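PDB 5YWN: protein induced by osmotic stress from Scheffersomyces stipitis, which probably reduces ketones, including haloketones, and perhaps cinnamaldehydes to alcohols with NADPH, as an extended short-chain dehydrogenase of the dihydroflavonol-4-reductase subfamily. Local coordinates for residues Val5-Ala10 and Ile76-Ala81. The protein carries 1 engineered substitution. Sequence-based numbering, arbitrary orientation.
With NAP (NADP nicotinamide-adenine-dinucleotide phosphate), chain B.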
# COMPACT_ATOMS: atom_id res chain seq x y z
N VAL A 5 -2.44 -0.48 18.21
CA VAL A 5 -2.81 -0.17 16.87
C VAL A 5 -3.47 -1.36 16.16
O VAL A 5 -2.94 -2.39 16.14
CB VAL A 5 -1.60 0.34 16.06
CG1 VAL A 5 -1.96 0.60 14.64
CG2 VAL A 5 -0.93 1.51 16.71
N PHE A 6 -4.62 -1.14 15.57
CA PHE A 6 -5.27 -2.16 14.78
C PHE A 6 -4.90 -2.04 13.29
O PHE A 6 -4.97 -0.97 12.74
CB PHE A 6 -6.77 -2.13 14.95
CG PHE A 6 -7.45 -3.37 14.52
CD1 PHE A 6 -7.54 -3.70 13.21
CD2 PHE A 6 -7.97 -4.23 15.44
CE1 PHE A 6 -8.16 -4.84 12.83
CE2 PHE A 6 -8.57 -5.38 15.08
CZ PHE A 6 -8.67 -5.69 13.77
N VAL A 7 -4.49 -3.13 12.69
CA VAL A 7 -4.14 -3.16 11.28
C VAL A 7 -4.92 -4.23 10.52
O VAL A 7 -4.69 -5.38 10.70
CB VAL A 7 -2.64 -3.38 11.07
CG1 VAL A 7 -2.30 -3.42 9.61
CG2 VAL A 7 -1.78 -2.40 11.82
N SER A 8 -5.82 -3.82 9.66
CA SER A 8 -6.54 -4.73 8.81
C SER A 8 -5.64 -5.34 7.72
O SER A 8 -4.74 -4.73 7.31
CB SER A 8 -7.78 -4.09 8.23
OG SER A 8 -7.49 -3.20 7.23
N GLY A 9 -5.94 -6.54 7.30
CA GLY A 9 -5.11 -7.23 6.34
C GLY A 9 -3.65 -7.37 6.71
O GLY A 9 -2.80 -6.99 5.99
N ALA A 10 -3.40 -7.91 7.87
CA ALA A 10 -2.08 -8.01 8.42
C ALA A 10 -1.08 -8.90 7.66
O ALA A 10 0.06 -8.82 7.86
CB ALA A 10 -2.15 -8.42 9.85
N ILE A 76 -6.11 3.34 17.60
CA ILE A 76 -5.75 3.63 16.22
C ILE A 76 -6.17 2.50 15.28
O ILE A 76 -5.95 1.37 15.57
CB ILE A 76 -4.23 3.87 16.05
CG1 ILE A 76 -3.70 4.79 17.14
CG2 ILE A 76 -3.89 4.33 14.67
CD1 ILE A 76 -4.02 6.23 16.94
N PHE A 77 -6.78 2.82 14.15
CA PHE A 77 -7.13 1.83 13.16
C PHE A 77 -6.51 2.15 11.82
O PHE A 77 -6.78 3.16 11.26
CB PHE A 77 -8.63 1.68 13.03
CG PHE A 77 -9.09 0.43 12.34
CD1 PHE A 77 -8.90 0.25 11.00
CD2 PHE A 77 -9.71 -0.57 13.05
CE1 PHE A 77 -9.33 -0.90 10.38
CE2 PHE A 77 -10.12 -1.73 12.45
CZ PHE A 77 -9.94 -1.89 11.11
N LEU A 78 -5.70 1.26 11.31
CA LEU A 78 -5.19 1.36 9.97
C LEU A 78 -5.86 0.32 9.07
O LEU A 78 -5.61 -0.85 9.17
CB LEU A 78 -3.71 1.25 9.99
CG LEU A 78 -2.97 1.94 11.12
CD1 LEU A 78 -1.51 1.66 11.14
CD2 LEU A 78 -3.19 3.41 11.07
N HIS A 79 -6.72 0.80 8.20
CA HIS A 79 -7.41 -0.02 7.25
C HIS A 79 -6.63 -0.15 5.94
O HIS A 79 -6.64 0.72 5.11
CB HIS A 79 -8.79 0.54 7.00
CG HIS A 79 -9.63 -0.30 6.09
ND1 HIS A 79 -9.59 -1.66 6.09
CD2 HIS A 79 -10.53 0.04 5.15
CE1 HIS A 79 -10.43 -2.12 5.20
NE2 HIS A 79 -11.02 -1.11 4.62
N THR A 80 -5.93 -1.24 5.80
CA THR A 80 -5.09 -1.49 4.65
C THR A 80 -5.55 -2.61 3.70
O THR A 80 -5.18 -2.64 2.58
CB THR A 80 -3.63 -1.78 5.06
OG1 THR A 80 -3.52 -3.10 5.51
CG2 THR A 80 -3.14 -0.87 6.14
N ALA A 81 -6.35 -3.51 4.20
CA ALA A 81 -6.83 -4.59 3.40
C ALA A 81 -7.72 -4.15 2.25
O ALA A 81 -8.62 -3.42 2.42
CB ALA A 81 -7.53 -5.61 4.26
PA NAP B . -1.24 -7.36 -1.04
O1A NAP B . 0.20 -7.60 -0.69
O2A NAP B . -2.00 -8.38 -1.86
O5B NAP B . -2.06 -7.09 0.32
C5B NAP B . -3.47 -7.27 0.36
C4B NAP B . -3.87 -7.88 1.70
O4B NAP B . -5.25 -7.59 1.98
C3B NAP B . -3.72 -9.40 1.68
O3B NAP B . -2.77 -9.82 2.67
C2B NAP B . -5.09 -9.97 1.98
O2B NAP B . -5.06 -10.77 3.16
C1B NAP B . -6.02 -8.78 2.16
N9A NAP B . -7.11 -8.83 1.15
C8A NAP B . -6.96 -8.72 -0.18
N7A NAP B . -8.16 -8.81 -0.81
C5A NAP B . -9.10 -8.98 0.13
C6A NAP B . -10.57 -9.15 0.15
N6A NAP B . -11.30 -9.15 -1.00
N1A NAP B . -11.17 -9.30 1.35
C2A NAP B . -10.47 -9.31 2.51
N3A NAP B . -9.14 -9.16 2.55
C4A NAP B . -8.41 -9.00 1.42
O3 NAP B . -1.34 -5.94 -1.80
PN NAP B . -0.33 -4.74 -1.42
O1N NAP B . 0.48 -4.41 -2.65
O2N NAP B . 0.37 -5.10 -0.13
O5D NAP B . -1.33 -3.51 -1.13
C5D NAP B . -1.60 -3.10 0.21
C4D NAP B . -2.61 -1.96 0.20
O4D NAP B . -1.98 -0.75 -0.22
C3D NAP B . -3.77 -2.24 -0.74
O3D NAP B . -5.00 -2.33 -0.02
C2D NAP B . -3.81 -1.08 -1.72
O2D NAP B . -5.07 -0.41 -1.67
C1D NAP B . -2.68 -0.14 -1.31
N1N NAP B . -1.77 0.08 -2.44
C2N NAP B . -0.71 -0.71 -2.61
C3N NAP B . 0.16 -0.52 -3.67
C7N NAP B . 1.35 -1.41 -3.85
O7N NAP B . 1.96 -1.40 -4.91
N7N NAP B . 1.71 -2.21 -2.84
C4N NAP B . -0.08 0.51 -4.57
C5N NAP B . -1.19 1.32 -4.38
C6N NAP B . -2.03 1.08 -3.29
P2B NAP B . -4.75 -12.35 3.06
O1X NAP B . -5.44 -12.93 4.28
O2X NAP B . -5.36 -12.76 1.75
O3X NAP B . -3.24 -12.43 3.11
O HOH W 1 -3.08 -5.23 3.83
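The first and fourth strands of the Rossmann fold, 4-7 and 74-79, lie next to each other in the parallel sheet, and beyond their C-terminal ends the chain opens onto NADP. Phe6 N donates to Ile76 O and Phe6 O accepts from Leu78 N (2.7 Å), both nearly straight; Ser8 N continues the ladder to Leu78 O. On one face Leu78 CD1 meets Val5 CG1 at 3.7 Å and comes more loosely to Val7 CG2; Leu78 also touches Ile18 of helix 13-24 and Phe249 of helix 238-250. On the other face Phe6 and Phe77 point the same way, each with CG trans to its own N. With the ring turn the same in both, the planes lie 8° apart, but slid so that they barely overlap, with Phe6 CD1 to Phe77 CE2 as the tight point at 3.3 Å.

Where the strands give way to the nucleotide-binding loops, Ser8 OG becomes the common partner of three nitrogens. Ser8 OG meets His79 ND1 at the imidazole edge (2.8 Å), a bond whose proton could sit on either atom. The same Ser8 OG accepts from Thr80 N, and from Ala81 N at 3.3 Å. Replacing Ser8 with alanine removes this oxygen and is likely to leave His79 ND1 and the two buried amides without their shared partner, letting the turn after the strand shift. The imidazole is held from its far end too, NE2 bonding Thr103. Thr80 OG1, turned between its own N and carbonyl carbon (chi1 79°), donates to Ser8 O at 2.7 Å, 26° off the carbonyl plane, and accepts from a water that also donates to Gly9 O. Ala81 CB packs 3.6 Å from Gly9 N, where a side chain on Gly9 would clash, while Thr80 O receives the cofactor hydroxyl O3D at 2.6 Å.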